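Local coordinates for protein putative branched-chain amino acid ABC transporter (Rhodospirillum rubrum ATCC 11170, PDB 3HUT) that probably binds branched-chain amino acids outside the cell membrane as the receptor component of an ABC transport system, at residues Ala241-Arg246 with Val339-Asp344; Ala228-Lys233 with Leu247-Val252; Asp206-Leu211 with Pro232-Leu237. All coordinates share one frame; numbering follows the deposited sequence.

Interaction 1 (Ala241-Arg246 with Val339-Asp344); sequences AVEGVR and VVREGD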
loop_
_atom_site.group_PDB
_atom_site.type_symbol
_atom_site.label_atom_id
_atom_site.label_comp_id
_atom_site.label_asym_id
_atom_site.label_seq_id
_atom_site.Cartn_x
_atom_site.Cartn_y
_atom_site.Cartn_z
ATOM N N ALA A 241 11.090 -16.739 17.953
ATOM C CA ALA A 241 9.999 -17.427 17.270
ATOM C C ALA A 241 9.678 -16.926 15.861
ATOM O O ALA A 241 9.098 -17.665 15.064
ATOM C CB ALA A 241 8.737 -17.393 18.135
ATOM N N VAL A 242 10.046 -15.689 15.539
ATOM C CA VAL A 242 9.745 -15.171 14.205
ATOM C C VAL A 242 10.905 -15.270 13.220
ATOM O O VAL A 242 10.785 -14.855 12.064
ATOM C CB VAL A 242 9.225 -13.704 14.265
ATOM C CG1 VAL A 242 7.922 -13.658 15.062
ATOM C CG2 VAL A 242 10.269 -12.778 14.882
ATOM N N GLU A 243 12.027 -15.828 13.665
ATOM C CA GLU A 243 13.177 -15.989 12.782
ATOM C C GLU A 243 12.780 -16.905 11.627
ATOM O O GLU A 243 12.156 -17.943 11.840
ATOM C CB GLU A 243 14.350 -16.613 13.540
ATOM C CG GLU A 243 15.039 -15.674 14.511
ATOM C CD GLU A 243 15.880 -14.629 13.808
ATOM O OE1 GLU A 243 16.844 -15.017 13.112
ATOM O OE2 GLU A 243 15.585 -13.425 13.950
ATOM N N GLY A 244 13.133 -16.518 10.407
ATOM C CA GLY A 244 12.802 -17.344 9.263
ATOM C C GLY A 244 11.472 -17.042 8.595
ATOM O O GLY A 244 11.207 -17.550 7.507
ATOM N N VAL A 245 10.628 -16.229 9.225
ATOM C CA VAL A 245 9.342 -15.890 8.621
ATOM C C VAL A 245 9.580 -15.064 7.355
ATOM O O VAL A 245 10.439 -14.178 7.324
ATOM C CB VAL A 245 8.439 -15.088 9.600
ATOM C CG1 VAL A 245 7.160 -14.639 8.895
ATOM C CG2 VAL A 245 8.073 -15.960 10.798
ATOM N N ARG A 246 8.831 -15.373 6.304
ATOM C CA ARG A 246 8.963 -14.659 5.043
ATOM C C ARG A 246 7.723 -13.840 4.740
ATOM O O ARG A 246 6.613 -14.224 5.100
ATOM C CB ARG A 246 9.219 -15.644 3.905
ATOM C CG ARG A 246 10.643 -16.163 3.879
ATOM C CD ARG A 246 10.782 -17.365 2.974
ATOM N NE ARG A 246 12.164 -17.824 2.927
ATOM C CZ ARG A 246 12.564 -18.937 2.325
ATOM N NH1 ARG A 246 11.682 -19.720 1.714
ATOM N NH2 ARG A 246 13.851 -19.268 2.338
ATOM N N VAL A 339 12.910 -11.775 4.634
ATOM C CA VAL A 339 12.953 -12.880 5.579
ATOM C C VAL A 339 13.494 -12.295 6.871
ATOM O O VAL A 339 14.344 -11.400 6.851
ATOM C CB VAL A 339 13.880 -14.041 5.110
ATOM C CG1 VAL A 339 15.328 -13.591 5.075
ATOM C CG2 VAL A 339 13.723 -15.240 6.047
ATOM N N VAL A 340 12.973 -12.772 7.992
ATOM C CA VAL A 340 13.430 -12.306 9.291
ATOM C C VAL A 340 14.651 -13.137 9.638
ATOM O O VAL A 340 14.559 -14.354 9.747
ATOM C CB VAL A 340 12.367 -12.534 10.385
ATOM C CG1 VAL A 340 12.921 -12.098 11.742
ATOM C CG2 VAL A 340 11.093 -11.767 10.045
ATOM N N ARG A 341 15.799 -12.490 9.784
ATOM C CA ARG A 341 17.007 -13.218 10.135
ATOM C C ARG A 341 17.846 -12.372 11.072
ATOM O O ARG A 341 18.118 -11.204 10.805
ATOM C CB ARG A 341 17.812 -13.582 8.882
ATOM C CG ARG A 341 18.849 -14.670 9.128
ATOM C CD ARG A 341 18.183 -15.971 9.596
ATOM N NE ARG A 341 17.403 -16.620 8.543
ATOM C CZ ARG A 341 16.588 -17.655 8.743
ATOM N NH1 ARG A 341 16.435 -18.162 9.961
ATOM N NH2 ARG A 341 15.934 -18.196 7.720
ATOM N N GLU A 342 18.244 -12.974 12.186
ATOM C CA GLU A 342 19.046 -12.289 13.183
ATOM C C GLU A 342 18.447 -10.974 13.672
ATOM O O GLU A 342 19.131 -9.959 13.733
ATOM C CB GLU A 342 20.462 -12.056 12.652
ATOM C CG GLU A 342 21.239 -13.344 12.454
ATOM C CD GLU A 342 22.640 -13.109 11.928
ATOM O OE1 GLU A 342 23.375 -12.300 12.537
ATOM O OE2 GLU A 342 23.011 -13.738 10.909
ATOM N N GLY A 343 17.158 -10.998 13.995
ATOM C CA GLY A 343 16.504 -9.822 14.544
ATOM C C GLY A 343 16.105 -8.664 13.653
ATOM O O GLY A 343 15.831 -7.578 14.159
ATOM N N ASP A 344 16.075 -8.864 12.340
ATOM C CA ASP A 344 15.655 -7.787 11.450
ATOM C C ASP A 344 15.210 -8.361 10.120
ATOM O O ASP A 344 15.527 -9.506 9.787
ATOM C CB ASP A 344 16.789 -6.783 11.224
ATOM C CG ASP A 344 16.280 -5.392 10.856
ATOM O OD1 ASP A 344 15.085 -5.240 10.507
ATOM O OD2 ASP A 344 17.083 -4.442 10.913
HETATM O O HOH W 1 17.661 -17.586 12.731
#

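Interaction 2 (Ala228-Lys233 with Leu247-Val252); sequences ALYSPK and LATAFV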
loop_
_atom_site.group_PDB
_atom_site.type_symbol
_atom_site.label_atom_id
_atom_site.label_comp_id
_atom_site.label_asym_id
_atom_site.label_seq_id
_atom_site.Cartn_x
_atom_site.Cartn_y
_atom_site.Cartn_z
ATOM N N ALA A 228 1.150 -7.275 6.539
ATOM C CA ALA A 228 0.675 -6.746 7.816
ATOM C C ALA A 228 1.600 -7.175 8.957
ATOM O O ALA A 228 1.502 -6.667 10.075
ATOM C CB ALA A 228 -0.755 -7.219 8.092
ATOM N N LEU A 229 2.493 -8.118 8.673
ATOM C CA LEU A 229 3.446 -8.596 9.671
ATOM C C LEU A 229 4.660 -7.683 9.711
ATOM O O LEU A 229 5.460 -7.739 10.648
ATOM C CB LEU A 229 3.927 -10.013 9.333
ATOM C CG LEU A 229 2.904 -11.150 9.244
ATOM C CD1 LEU A 229 3.612 -12.455 8.887
ATOM C CD2 LEU A 229 2.190 -11.289 10.565
ATOM N N TYR A 230 4.790 -6.838 8.692
ATOM C CA TYR A 230 5.938 -5.943 8.576
ATOM C C TYR A 230 5.955 -4.780 9.554
ATOM O O TYR A 230 5.320 -3.748 9.332
ATOM C CB TYR A 230 6.039 -5.397 7.150
ATOM C CG TYR A 230 7.320 -4.644 6.882
ATOM C CD1 TYR A 230 8.559 -5.268 7.032
ATOM C CD2 TYR A 230 7.298 -3.319 6.449
ATOM C CE1 TYR A 230 9.742 -4.595 6.751
ATOM C CE2 TYR A 230 8.476 -2.635 6.165
ATOM C CZ TYR A 230 9.695 -3.279 6.316
ATOM O OH TYR A 230 10.865 -2.614 6.021
ATOM N N SER A 231 6.715 -4.951 10.627
ATOM C CA SER A 231 6.855 -3.936 11.656
ATOM C C SER A 231 7.958 -4.361 12.610
ATOM O O SER A 231 8.145 -5.549 12.866
ATOM C CB SER A 231 5.550 -3.779 12.444
ATOM O OG SER A 231 5.751 -2.995 13.615
ATOM N N PRO A 232 8.721 -3.399 13.136
ATOM C CA PRO A 232 9.775 -3.814 14.063
ATOM C C PRO A 232 9.135 -4.532 15.257
ATOM O O PRO A 232 9.760 -5.384 15.888
ATOM C CB PRO A 232 10.452 -2.490 14.439
ATOM C CG PRO A 232 9.384 -1.461 14.212
ATOM C CD PRO A 232 8.708 -1.938 12.955
ATOM N N LYS A 233 7.874 -4.203 15.536
ATOM C CA LYS A 233 7.151 -4.817 16.644
ATOM C C LYS A 233 6.970 -6.318 16.450
ATOM O O LYS A 233 6.871 -7.059 17.422
ATOM C CB LYS A 233 5.789 -4.138 16.839
ATOM C CG LYS A 233 5.908 -2.670 17.239
ATOM C CD LYS A 233 4.557 -1.981 17.384
ATOM C CE LYS A 233 3.844 -2.342 18.688
ATOM N NZ LYS A 233 3.265 -3.724 18.716
ATOM N N LEU A 247 7.922 -12.703 4.081
ATOM C CA LEU A 247 6.818 -11.835 3.710
ATOM C C LEU A 247 7.272 -10.887 2.611
ATOM O O LEU A 247 8.469 -10.651 2.432
ATOM C CB LEU A 247 6.326 -11.020 4.921
ATOM C CG LEU A 247 7.242 -9.995 5.612
ATOM C CD1 LEU A 247 7.686 -8.910 4.643
ATOM C CD2 LEU A 247 6.483 -9.349 6.765
ATOM N N ALA A 248 6.310 -10.351 1.873
ATOM C CA ALA A 248 6.609 -9.398 0.817
ATOM C C ALA A 248 5.894 -8.096 1.156
ATOM O O ALA A 248 4.816 -8.112 1.744
ATOM C CB ALA A 248 6.123 -9.930 -0.536
ATOM N N THR A 249 6.499 -6.972 0.797
ATOM C CA THR A 249 5.894 -5.677 1.059
ATOM C C THR A 249 6.320 -4.681 -0.013
ATOM O O THR A 249 7.319 -4.886 -0.699
ATOM C CB THR A 249 6.294 -5.140 2.452
ATOM O OG1 THR A 249 5.494 -3.992 2.762
ATOM C CG2 THR A 249 7.765 -4.743 2.475
ATOM N N ALA A 250 5.550 -3.608 -0.160
ATOM C CA ALA A 250 5.838 -2.584 -1.157
ATOM C C ALA A 250 7.010 -1.708 -0.719
ATOM O O ALA A 250 8.047 -1.676 -1.371
ATOM C CB ALA A 250 4.596 -1.730 -1.393
ATOM N N PHE A 251 6.837 -1.010 0.397
ATOM C CA PHE A 251 7.874 -0.134 0.938
ATOM C C PHE A 251 8.781 -0.879 1.922
ATOM O O PHE A 251 8.306 -1.465 2.889
ATOM C CB PHE A 251 7.226 1.060 1.646
ATOM C CG PHE A 251 8.209 1.991 2.307
ATOM C CD1 PHE A 251 9.236 2.573 1.575
ATOM C CD2 PHE A 251 8.090 2.304 3.659
ATOM C CE1 PHE A 251 10.133 3.457 2.178
ATOM C CE2 PHE A 251 8.979 3.185 4.270
ATOM C CZ PHE A 251 10.003 3.763 3.527
ATOM N N VAL A 252 10.084 -0.852 1.672
ATOM C CA VAL A 252 11.038 -1.515 2.558
ATOM C C VAL A 252 11.936 -0.456 3.187
ATOM O O VAL A 252 12.747 0.172 2.506
ATOM C CB VAL A 252 11.908 -2.523 1.795
ATOM C CG1 VAL A 252 12.823 -3.261 2.766
ATOM C CG2 VAL A 252 11.023 -3.507 1.042
#

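Interaction 3 (Asp206-Leu211 with Pro232-Leu237); sequences DAAPFL and PKFIDL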
loop_
_atom_site.group_PDB
_atom_site.type_symbol
_atom_site.label_atom_id
_atom_site.label_comp_id
_atom_site.label_asym_id
_atom_site.label_seq_id
_atom_site.Cartn_x
_atom_site.Cartn_y
_atom_site.Cartn_z
ATOM N N ASP A 206 -1.019 -10.326 16.393
ATOM C CA ASP A 206 -1.627 -11.644 16.585
ATOM C C ASP A 206 -0.670 -12.752 16.152
ATOM O O ASP A 206 -0.630 -13.825 16.757
ATOM C CB ASP A 206 -2.930 -11.783 15.779
ATOM C CG ASP A 206 -4.055 -10.922 16.326
ATOM O OD1 ASP A 206 -4.081 -10.692 17.551
ATOM O OD2 ASP A 206 -4.922 -10.494 15.532
ATOM N N ALA A 207 0.101 -12.485 15.104
ATOM C CA ALA A 207 1.047 -13.467 14.575
ATOM C C ALA A 207 2.226 -13.782 15.496
ATOM O O ALA A 207 2.648 -14.933 15.592
ATOM C CB ALA A 207 1.562 -13.005 13.220
ATOM N N ALA A 208 2.761 -12.769 16.169
ATOM C CA ALA A 208 3.897 -12.986 17.062
ATOM C C ALA A 208 3.558 -14.017 18.136
ATOM O O ALA A 208 4.288 -14.990 18.317
ATOM C CB ALA A 208 4.335 -11.665 17.708
ATOM N N PRO A 209 2.447 -13.820 18.868
ATOM C CA PRO A 209 2.142 -14.829 19.886
ATOM C C PRO A 209 1.833 -16.196 19.282
ATOM O O PRO A 209 2.175 -17.222 19.865
ATOM C CB PRO A 209 0.953 -14.223 20.643
ATOM C CG PRO A 209 0.342 -13.275 19.657
ATOM C CD PRO A 209 1.545 -12.661 18.989
ATOM N N PHE A 210 1.192 -16.216 18.117
ATOM C CA PHE A 210 0.885 -17.489 17.477
ATOM C C PHE A 210 2.165 -18.267 17.188
ATOM O O PHE A 210 2.253 -19.462 17.466
ATOM C CB PHE A 210 0.140 -17.290 16.156
ATOM C CG PHE A 210 0.095 -18.531 15.316
ATOM C CD1 PHE A 210 -0.581 -19.663 15.764
ATOM C CD2 PHE A 210 0.784 -18.594 14.108
ATOM C CE1 PHE A 210 -0.567 -20.845 15.021
ATOM C CE2 PHE A 210 0.805 -19.769 13.359
ATOM C CZ PHE A 210 0.129 -20.896 13.818
ATOM N N LEU A 211 3.150 -17.585 16.614
ATOM C CA LEU A 211 4.415 -18.225 16.283
ATOM C C LEU A 211 5.175 -18.695 17.523
ATOM O O LEU A 211 5.875 -19.707 17.473
ATOM C CB LEU A 211 5.275 -17.274 15.445
ATOM C CG LEU A 211 4.673 -17.066 14.050
ATOM C CD1 LEU A 211 5.383 -15.940 13.324
ATOM C CD2 LEU A 211 4.774 -18.371 13.269
ATOM N N PRO A 232 8.721 -3.399 13.136
ATOM C CA PRO A 232 9.775 -3.814 14.063
ATOM C C PRO A 232 9.135 -4.532 15.257
ATOM O O PRO A 232 9.760 -5.384 15.888
ATOM C CB PRO A 232 10.452 -2.490 14.439
ATOM C CG PRO A 232 9.384 -1.461 14.212
ATOM C CD PRO A 232 8.708 -1.938 12.955
ATOM N N LYS A 233 7.874 -4.203 15.536
ATOM C CA LYS A 233 7.151 -4.817 16.644
ATOM C C LYS A 233 6.970 -6.318 16.450
ATOM O O LYS A 233 6.871 -7.059 17.422
ATOM C CB LYS A 233 5.789 -4.138 16.839
ATOM C CG LYS A 233 5.908 -2.670 17.239
ATOM C CD LYS A 233 4.557 -1.981 17.384
ATOM C CE LYS A 233 3.844 -2.342 18.688
ATOM N NZ LYS A 233 3.265 -3.724 18.716
ATOM N N PHE A 234 6.937 -6.767 15.199
ATOM C CA PHE A 234 6.780 -8.193 14.926
ATOM C C PHE A 234 7.945 -8.936 15.567
ATOM O O PHE A 234 7.772 -10.000 16.161
ATOM C CB PHE A 234 6.756 -8.454 13.415
ATOM C CG PHE A 234 6.550 -9.900 13.050
ATOM C CD1 PHE A 234 5.472 -10.620 13.570
ATOM C CD2 PHE A 234 7.414 -10.536 12.161
ATOM C CE1 PHE A 234 5.253 -11.952 13.209
ATOM C CE2 PHE A 234 7.208 -11.865 11.791
ATOM C CZ PHE A 234 6.124 -12.575 12.314
ATOM N N ILE A 235 9.132 -8.351 15.463
ATOM C CA ILE A 235 10.331 -8.948 16.030
ATOM C C ILE A 235 10.409 -8.699 17.539
ATOM O O ILE A 235 10.772 -9.593 18.298
ATOM C CB ILE A 235 11.591 -8.389 15.330
ATOM C CG1 ILE A 235 11.532 -8.749 13.837
ATOM C CG2 ILE A 235 12.854 -8.938 15.985
ATOM C CD1 ILE A 235 12.604 -8.093 12.994
ATOM N N ASP A 236 10.065 -7.494 17.979
ATOM C CA ASP A 236 10.106 -7.205 19.406
ATOM C C ASP A 236 9.125 -8.103 20.153
ATOM O O ASP A 236 9.386 -8.504 21.287
ATOM C CB ASP A 236 9.751 -5.743 19.695
ATOM C CG ASP A 236 10.707 -4.768 19.046
ATOM O OD1 ASP A 236 11.924 -5.044 19.025
ATOM O OD2 ASP A 236 10.236 -3.717 18.569
ATOM N N LEU A 237 7.999 -8.411 19.515
ATOM C CA LEU A 237 6.973 -9.251 20.121
ATOM C C LEU A 237 7.208 -10.753 19.975
ATOM O O LEU A 237 6.820 -11.530 20.850
ATOM C CB LEU A 237 5.602 -8.915 19.531
ATOM C CG LEU A 237 5.046 -7.516 19.815
ATOM C CD1 LEU A 237 3.767 -7.310 19.017
ATOM C CD2 LEU A 237 4.785 -7.358 21.326
#

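Interaction 1 (Ala241-Arg246 with Val339-Asp344)
V340 and V242 meet on the buried side of this contact, where the packing is close. The CB of V340 comes within 3.3 Å of V242 O, while its two methyls spread, CG1 toward V242 CG2 and CG2 toward V245 CB. Backbone bonds hold V340 at both ends: G244 N donates to V340 O at 2.7 Å and an almost straight 168°, and V340 N donates to V245 O at 3.0 Å. V242 to V245 form a type II beta turn, whose third position calls for the glycine found there, G244. The turn leads into strand 246-249, and R246 pairs antiparallel with V339 of strand 331-341, R246 CG lying alongside V339 CG2. The solvent side is looser and polar. E243, bent at chi2 (-73°), swings its carboxylate to the hairpin bend, where OE1 accepts from E342 N at 2.6 Å through its syn lone pair and OE2 from G343 N at 2.9 Å, syn but 22° out of the carboxylate plane. With an alanine here, the amides of E342 and G343 would probably be left without their shared acceptor and the bend freer to shift. R341 lays a guanidinium face over G244 CA, and a water bridges its NH1 to E243 OE1.

Interaction 2 (Ala228-Lys233 with Leu247-Val252)
L229 and Y230 pack against L247 and T249 within a beta-alpha-beta unit, made of strand 223-225, helix 232-238 and strand 246-249, and they illustrate how the segment entering the helix of such a unit is fitted to the strand that follows it. The contact is mainly apolar. L247 supplies one methyl, CD2, which sits 3.7 Å from L229 CB and 3.6 Å from Y230 N, so that it fills the corner between the two residues. The leucine has CG between its own backbone N and carbonyl carbon (chi1 64°), and with chi2 at 60° CD2 is brought against both atoms. Farther along the strand, T249 sets its methyl CG2 squarely over the Y230 ring, 4.3 Å from the centroid and 11° off the normal, a clear CH-pi contact. The far end of the ring reaches the loop beyond the strand: Y230 CE2 lies 3.5 Å from F251 O, and Y230 OH lies 3.6 Å from V252 CA. That hydroxyl is hydrogen-bonded to the backbone N of L253, which fixes the outer end of the ring. Just after Y230, S231 is the N-cap of helix 232-238, its OG accepting from K233 N. Around this core, strand 246-249 bonds along its length to strand 331-341, whose L338 touches Y230, L247 and T249; F345 meets the Y230 ring edge-to-face, L229 leans on A207 of helix 204-216, and A248 packs against helix 126-136.

Interaction 3 (Asp206-Leu211 with Pro232-Leu237)
F234 and L237 of one helix press on A207, A208 and L211 of another, in an apolar helix-to-helix contact between two successive helices of the domain that contains the C-terminus. The short segments run nearly side by side, their axes 8.8 Å apart at closest approach and their N-to-C directions 30° apart. Small residues make this closeness possible. A208 CB rests 3.5 Å from L237 CB, with nothing larger than a methyl group on the first helix at that point, and the two CA atoms are only 5.7 Å apart. F234 covers the rest of the surface with its ring. Its CG is anti to the backbone N (chi1 -178°), an orientation that carries the far end of the ring across to helix 204-216 although the side chain does not set out straight at it. There L211 CD1 meets the rim near the ring plane, 3.6 Å from F234 CZ, the two side chains crossing at about a right angle. A207 CB approaches F234 CE1 to 3.8 Å, and A208 N is also found at the ring edge. The first helix is kinked at P209, whose ring nitrogen cannot bond to the preceding turn. F234, A207, A208 and L211 are buried, whereas L237 lies at the exposed margin. Y204, one turn before A208 on helix 204-216, also touches F234 and L237. Nearly parallel neighbours of this kind, each following one of two adjacent parallel strands, 197-201 and 223-225, of a mixed sheet, are characteristic of the alpha/beta domains of periplasmic binding proteins.

The three contacts pack into one continuous body, with centres 10 to 12 Å apart. Interactions 1 and 3 touch at several points: V242 CG1 lies 3.5 Å from F234 CZ and V245 CG2 lies 3.7 Å from L211 CD1, so the turn before strand 246-249 covers the side of the helix pair, while I235 CD1 reaches D344 CA at the hairpin. Interactions 2 and 3 share P232 and K233 at the start of helix 232-238, and L229 CD2 lies 3.2 Å from A207 CB. Interactions 1 and 2 use neighbouring strands, 246-249 and 331-341, of one sheet, and V245 CG1 meets L229 CD1 at 4.2 Å. Together they pack helices 204-216 and 232-238 and the turn onto that sheet.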